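Local coordinates for protein collagen alpha-1(XX) chain (Homo sapiens, PDB 5KF4) that forms one fibronectin type III domain of a collagen chain, a beta-sandwich module that probably serves as a spacer or binding unit in the extracellular matrix, at residues L42-A47 with P53-V58. Residues are numbered along the deposited sequence; the frame is centred on the assembly and turned at random.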
loop_
_atom_site.group_PDB
_atom_site.type_symbol
_atom_site.label_atom_id
_atom_site.label_comp_id
_atom_site.label_asym_id
_atom_site.label_seq_id
_atom_site.Cartn_x
_atom_site.Cartn_y
_atom_site.Cartn_z
ATOM N N LEU A 42 5.253 -2.020 -4.087
ATOM C CA LEU A 42 4.071 -1.541 -4.805
ATOM C C LEU A 42 2.943 -1.175 -3.844
ATOM O O LEU A 42 2.472 -2.014 -3.075
ATOM C CB LEU A 42 3.566 -2.586 -5.801
ATOM C CG LEU A 42 2.205 -2.248 -6.429
ATOM C CD1 LEU A 42 2.282 -1.008 -7.317
ATOM C CD2 LEU A 42 1.604 -3.424 -7.179
ATOM N N ILE A 43 2.490 0.072 -3.926
ATOM C CA ILE A 43 1.392 0.573 -3.102
ATOM C C ILE A 43 0.136 0.856 -3.933
ATOM O O ILE A 43 0.191 1.574 -4.933
ATOM C CB ILE A 43 1.807 1.853 -2.353
ATOM C CG1 ILE A 43 2.965 1.549 -1.402
ATOM C CG2 ILE A 43 0.634 2.432 -1.588
ATOM C CD1 ILE A 43 3.876 2.717 -1.162
ATOM N N VAL A 44 -0.991 0.286 -3.509
ATOM C CA VAL A 44 -2.250 0.382 -4.248
ATOM C C VAL A 44 -3.377 0.921 -3.371
ATOM O O VAL A 44 -3.611 0.405 -2.280
ATOM C CB VAL A 44 -2.684 -1.000 -4.790
ATOM C CG1 VAL A 44 -3.940 -0.875 -5.641
ATOM C CG2 VAL A 44 -1.553 -1.657 -5.569
ATOM N N TRP A 45 -4.075 1.953 -3.835
ATOM C CA TRP A 45 -5.263 2.419 -3.121
ATOM C C TRP A 45 -6.424 2.737 -4.063
ATOM O O TRP A 45 -6.230 3.313 -5.133
ATOM C CB TRP A 45 -4.937 3.646 -2.259
ATOM C CG TRP A 45 -4.499 4.850 -3.029
ATOM C CD1 TRP A 45 -5.239 5.962 -3.291
ATOM C CD2 TRP A 45 -3.218 5.066 -3.634
ATOM N NE1 TRP A 45 -4.500 6.862 -4.023
ATOM C CE2 TRP A 45 -3.256 6.334 -4.249
ATOM C CE3 TRP A 45 -2.044 4.310 -3.720
ATOM C CZ2 TRP A 45 -2.167 6.862 -4.938
ATOM C CZ3 TRP A 45 -0.966 4.835 -4.400
ATOM C CH2 TRP A 45 -1.033 6.101 -5.001
ATOM N N ARG A 46 -7.626 2.338 -3.659
ATOM C CA ARG A 46 -8.836 2.564 -4.447
ATOM C C ARG A 46 -10.028 2.875 -3.553
ATOM O O ARG A 46 -10.080 2.436 -2.405
ATOM C CB ARG A 46 -9.174 1.359 -5.327
ATOM C CG ARG A 46 -9.419 0.067 -4.576
ATOM C CD ARG A 46 -9.762 -1.045 -5.550
ATOM N NE ARG A 46 -10.873 -0.647 -6.414
ATOM C CZ ARG A 46 -11.198 -1.249 -7.554
ATOM N NH1 ARG A 46 -10.495 -2.288 -7.985
ATOM N NH2 ARG A 46 -12.227 -0.807 -8.266
ATOM N N ALA A 47 -10.985 3.633 -4.075
ATOM C CA ALA A 47 -12.212 3.882 -3.334
ATOM C C ALA A 47 -12.986 2.569 -3.224
ATOM O O ALA A 47 -13.244 1.902 -4.229
ATOM C CB ALA A 47 -13.051 4.957 -4.019
ATOM N N PRO A 53 -8.278 1.839 -9.452
ATOM C CA PRO A 53 -7.149 1.777 -8.524
ATOM C C PRO A 53 -6.009 2.711 -8.905
ATOM O O PRO A 53 -5.711 2.900 -10.081
ATOM C CB PRO A 53 -6.711 0.310 -8.615
ATOM C CG PRO A 53 -7.171 -0.129 -9.960
ATOM C CD PRO A 53 -8.490 0.549 -10.129
ATOM N N ARG A 54 -5.366 3.275 -7.892
ATOM C CA ARG A 54 -4.203 4.123 -8.092
ATOM C C ARG A 54 -2.988 3.453 -7.482
ATOM O O ARG A 54 -3.108 2.671 -6.550
ATOM C CB ARG A 54 -4.416 5.513 -7.490
ATOM C CG ARG A 54 -5.503 6.306 -8.181
ATOM C CD ARG A 54 -5.859 7.547 -7.405
ATOM N NE ARG A 54 -6.918 8.304 -8.062
ATOM C CZ ARG A 54 -6.949 9.628 -8.134
ATOM N NH1 ARG A 54 -5.976 10.344 -7.587
ATOM N NH2 ARG A 54 -7.953 10.236 -8.751
ATOM N N GLU A 55 -1.819 3.716 -8.045
ATOM C CA GLU A 55 -0.616 3.031 -7.606
ATOM C C GLU A 55 0.623 3.920 -7.614
ATOM O O GLU A 55 0.700 4.939 -8.313
ATOM C CB GLU A 55 -0.347 1.795 -8.474
ATOM C CG GLU A 55 -1.351 0.670 -8.311
ATOM C CD GLU A 55 -1.142 -0.443 -9.320
ATOM O OE1 GLU A 55 -0.061 -0.476 -9.953
ATOM O OE2 GLU A 55 -2.041 -1.299 -9.461
ATOM N N VAL A 56 1.597 3.503 -6.819
ATOM C CA VAL A 56 2.911 4.112 -6.822
ATOM C C VAL A 56 3.885 3.035 -6.382
ATOM O O VAL A 56 3.569 2.212 -5.526
ATOM C CB VAL A 56 2.992 5.349 -5.889
ATOM C CG1 VAL A 56 2.744 4.955 -4.440
ATOM C CG2 VAL A 56 4.337 6.048 -6.020
ATOM N N VAL A 57 5.051 2.992 -7.007
ATOM C CA VAL A 57 6.050 2.041 -6.566
ATOM C C VAL A 57 7.155 2.805 -5.843
ATOM O O VAL A 57 7.624 3.835 -6.328
ATOM C CB VAL A 57 6.608 1.227 -7.750
ATOM C CG1 VAL A 57 7.851 0.450 -7.342
ATOM C CG2 VAL A 57 5.547 0.278 -8.270
ATOM N N VAL A 58 7.556 2.309 -4.676
ATOM C CA VAL A 58 8.602 2.965 -3.897
ATOM C C VAL A 58 9.747 1.990 -3.655
ATOM O O VAL A 58 9.620 0.799 -3.933
ATOM C CB VAL A 58 8.071 3.495 -2.554
ATOM C CG1 VAL A 58 7.058 4.605 -2.792
ATOM C CG2 VAL A 58 7.458 2.369 -1.740
HETATM O O HOH W 1 -4.680 9.251 -4.857
#
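Arg54 O accepts the amide hydrogen of Trp45 (N to O 3.0 Å) and a weaker CA-H contact from Val44, while the Trp45 indole lies over it. Arg54 N returns a bond to Trp45 O, and Ile43 and Val56 exchange a second such pair; Ile43 N to Val56 O, at 2.9 Å, is nearly straight (165°). Val44-Glu55 is the non-hydrogen-bonded pair between these two, and Leu42-Val57 the next beyond Ile43-Val56. Trp45 CG sits between its backbone N and carbonyl carbon (chi1 63°), which lays the indole across the neighbouring strand. Arg54 CB lies over one face, in CH-pi contact with the five-membered ring of Trp45 (3.9 Å to the centroid), and Val56 CG1 meets the ring edge at CZ3 (3.7 Å). Arginine suits this place: its methylenes line the indole, its charged end leads away, and a water accepts from both Trp45 NE1 and Arg54 NH1. Ile43 CD1 packs on Val58 CG2 at 3.6 Å; buried and apolar, Ile43, Trp45 and Val58 suit the face turned to strand 64-67. On the other face Glu55 CG lies 3.6 Å from Val44 CG2 and OE1 3.6 Å from Leu42 CD1, its exposed carboxylate probably solvated. Strand 40-47, bonded also to strand 75-84, thus holds the outermost strand 54-59 of the fibronectin sandwich: backbone bonds set the register, and Arg54 joins apolar cover to outward charge.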